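Side-chain contact in SMI1/KNR4 family protein (Pseudomonas syringae pv. tomato, PDB 2PAG), which is of unknown function but binds calcium and belongs to the SMI1/KNR4 family of the SUKH clan: residues W125-R129 with D130-E134. Sequence-based numbering, arbitrary orientation.
Sequences WHWAR and DVWLE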
loop_
_atom_site.group_PDB
_atom_site.type_symbol
_atom_site.label_atom_id
_atom_site.label_comp_id
_atom_site.label_asym_id
_atom_site.label_seq_id
_atom_site.Cartn_x
_atom_site.Cartn_y
_atom_site.Cartn_z
ATOM N N TRP A 125 7.276 6.027 -2.344
ATOM C CA TRP A 125 7.355 6.526 -3.709
ATOM C C TRP A 125 8.480 5.833 -4.488
ATOM O O TRP A 125 8.365 5.633 -5.701
ATOM C CB TRP A 125 7.512 8.048 -3.704
ATOM C CG TRP A 125 6.238 8.734 -3.268
ATOM C CD1 TRP A 125 6.077 9.579 -2.207
ATOM C CD2 TRP A 125 4.941 8.601 -3.873
ATOM N NE1 TRP A 125 4.764 9.980 -2.111
ATOM C CE2 TRP A 125 4.045 9.393 -3.122
ATOM C CE3 TRP A 125 4.452 7.891 -4.975
ATOM C CZ2 TRP A 125 2.684 9.494 -3.440
ATOM C CZ3 TRP A 125 3.098 7.989 -5.293
ATOM C CH2 TRP A 125 2.232 8.788 -4.524
ATOM N N HIS A 126 9.559 5.455 -3.805
ATOM C CA HIS A 126 10.642 4.728 -4.473
ATOM C C HIS A 126 10.080 3.371 -4.870
ATOM O O HIS A 126 10.351 2.855 -5.956
ATOM C CB HIS A 126 11.829 4.500 -3.536
ATOM C CG HIS A 126 12.683 5.707 -3.331
ATOM N ND1 HIS A 126 12.324 6.742 -2.495
ATOM C CD2 HIS A 126 13.882 6.047 -3.861
ATOM C CE1 HIS A 126 13.266 7.667 -2.515
ATOM N NE2 HIS A 126 14.224 7.269 -3.336
ATOM N N TRP A 127 9.296 2.793 -3.969
ATOM C CA TRP A 127 8.681 1.502 -4.227
ATOM C C TRP A 127 7.695 1.602 -5.395
ATOM O O TRP A 127 7.656 0.729 -6.260
ATOM C CB TRP A 127 7.944 1.012 -2.980
ATOM C CG TRP A 127 7.249 -0.292 -3.196
ATOM C CD1 TRP A 127 7.804 -1.540 -3.143
ATOM C CD2 TRP A 127 5.890 -0.475 -3.609
ATOM N NE1 TRP A 127 6.874 -2.489 -3.506
ATOM C CE2 TRP A 127 5.691 -1.861 -3.796
ATOM C CE3 TRP A 127 4.820 0.400 -3.846
ATOM C CZ2 TRP A 127 4.463 -2.391 -4.208
ATOM C CZ3 TRP A 127 3.604 -0.127 -4.257
ATOM C CH2 TRP A 127 3.436 -1.513 -4.433
ATOM N N ALA A 128 6.899 2.667 -5.417
ATOM C CA ALA A 128 5.922 2.847 -6.483
ATOM C C ALA A 128 6.605 2.995 -7.839
ATOM O O ALA A 128 6.152 2.434 -8.841
ATOM C CB ALA A 128 5.065 4.069 -6.196
ATOM N N ARG A 129 7.701 3.745 -7.856
ATOM C CA ARG A 129 8.444 4.000 -9.081
ATOM C C ARG A 129 9.292 2.826 -9.537
ATOM O O ARG A 129 9.283 2.466 -10.714
ATOM C CB ARG A 129 9.357 5.212 -8.890
ATOM C CG ARG A 129 10.139 5.604 -10.135
ATOM C CD ARG A 129 11.198 6.632 -9.803
ATOM N NE ARG A 129 12.265 6.057 -8.993
ATOM C CZ ARG A 129 13.115 6.774 -8.267
ATOM N NH1 ARG A 129 13.021 8.097 -8.252
ATOM N NH2 ARG A 129 14.057 6.169 -7.556
ATOM N N ASP A 130 10.010 2.221 -8.598
ATOM C CA ASP A 130 10.914 1.132 -8.929
ATOM C C ASP A 130 10.355 -0.286 -8.879
ATOM O O ASP A 130 10.975 -1.214 -9.397
ATOM C CB ASP A 130 12.172 1.251 -8.063
ATOM C CG ASP A 130 12.820 2.630 -8.172
ATOM O OD1 ASP A 130 12.716 3.254 -9.254
ATOM O OD2 ASP A 130 13.442 3.090 -7.189
ATOM N N VAL A 131 9.188 -0.460 -8.268
ATOM C CA VAL A 131 8.585 -1.785 -8.197
ATOM C C VAL A 131 7.220 -1.854 -8.877
ATOM O O VAL A 131 7.024 -2.625 -9.815
ATOM C CB VAL A 131 8.440 -2.265 -6.734
ATOM C CG1 VAL A 131 7.757 -3.633 -6.702
ATOM C CG2 VAL A 131 9.813 -2.344 -6.075
ATOM N N TRP A 132 6.276 -1.044 -8.417
ATOM C CA TRP A 132 4.938 -1.070 -9.000
ATOM C C TRP A 132 4.934 -0.692 -10.487
ATOM O O TRP A 132 4.423 -1.444 -11.318
ATOM C CB TRP A 132 4.004 -0.146 -8.201
ATOM C CG TRP A 132 2.539 -0.312 -8.538
ATOM C CD1 TRP A 132 1.970 -1.308 -9.286
ATOM C CD2 TRP A 132 1.461 0.533 -8.112
ATOM N NE1 TRP A 132 0.607 -1.132 -9.352
ATOM C CE2 TRP A 132 0.267 -0.010 -8.641
ATOM C CE3 TRP A 132 1.391 1.696 -7.334
ATOM C CZ2 TRP A 132 -0.986 0.574 -8.416
ATOM C CZ3 TRP A 132 0.149 2.275 -7.111
ATOM C CH2 TRP A 132 -1.023 1.713 -7.649
ATOM N N LEU A 133 5.534 0.448 -10.819
ATOM C CA LEU A 133 5.579 0.913 -12.207
ATOM C C LEU A 133 6.484 0.063 -13.093
ATOM O O LEU A 133 6.497 0.227 -14.316
ATOM C CB LEU A 133 6.029 2.372 -12.257
ATOM C CG LEU A 133 4.926 3.382 -11.932
ATOM C CD1 LEU A 133 5.525 4.769 -11.713
ATOM C CD2 LEU A 133 3.918 3.404 -13.071
ATOM N N GLU A 134 7.241 -0.840 -12.478
ATOM C CA GLU A 134 8.128 -1.723 -13.230
ATOM C C GLU A 134 7.530 -3.121 -13.366
ATOM O O GLU A 134 8.170 -4.025 -13.901
ATOM C CB GLU A 134 9.494 -1.818 -12.552
ATOM C CG GLU A 134 10.360 -0.582 -12.706
ATOM C CD GLU A 134 10.614 -0.226 -14.162
ATOM O OE1 GLU A 134 10.946 -1.135 -14.951
ATOM O OE2 GLU A 134 10.488 0.962 -14.517
HETATM O O HOH W 1 9.442 3.380 -13.218
#
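The last turn of the C-terminal helix 124-132 widens to a pi-type turn, and the carbonyl of Trp-127, shared by Val-131 N and Trp-132 N, marks the change. Before it, Asp-130 N bonds to His-126 O in the i to i+4 pattern; after it, Leu-133 N reaches Ala-128 O, five residues back, at 2.9 Å. At Trp-127 O the two donors differ in quality: Trp-132 N lies in the carbonyl plane with an N-H...O angle of 159°, whereas the bond from Val-131 N is more bent, at 139°.

Trp-127 holds CG trans to its own amide nitrogen (chi1 178°), which carries the indole forward along the helix, alongside the widened turn, where Val-131 CB sits over one face, 3.8 Å from the five-membered ring centroid, a CH-pi contact. The two methyls spread along the pyrrole side, CG2 at 3.6 Å from Trp-127 CD1 and CG1 near NE1. At the six-membered end, Trp-132 CB lies 4.0 Å from Trp-127 CZ3, but the two indoles barely overlap. Tyr-98 and Trp-121 of the sheet also meet the Trp-127 ring, while Trp-132 NE1 bonds to Tyr-54 O, so the turn is packed against the protein body.

On the exposed side, Arg-129 bends at chi3 and forms a side-on salt bridge with its neighbour Asp-130, one oxygen to each nitrogen: NE meets Asp-130 OD1 at 2.9 Å from above the carboxylate plane, and NH2 meets the syn lone pair of OD2. Nearby, one water donates to both Arg-129 O, at 2.7 Å, and Glu-134 OE2, at 2.9 Å.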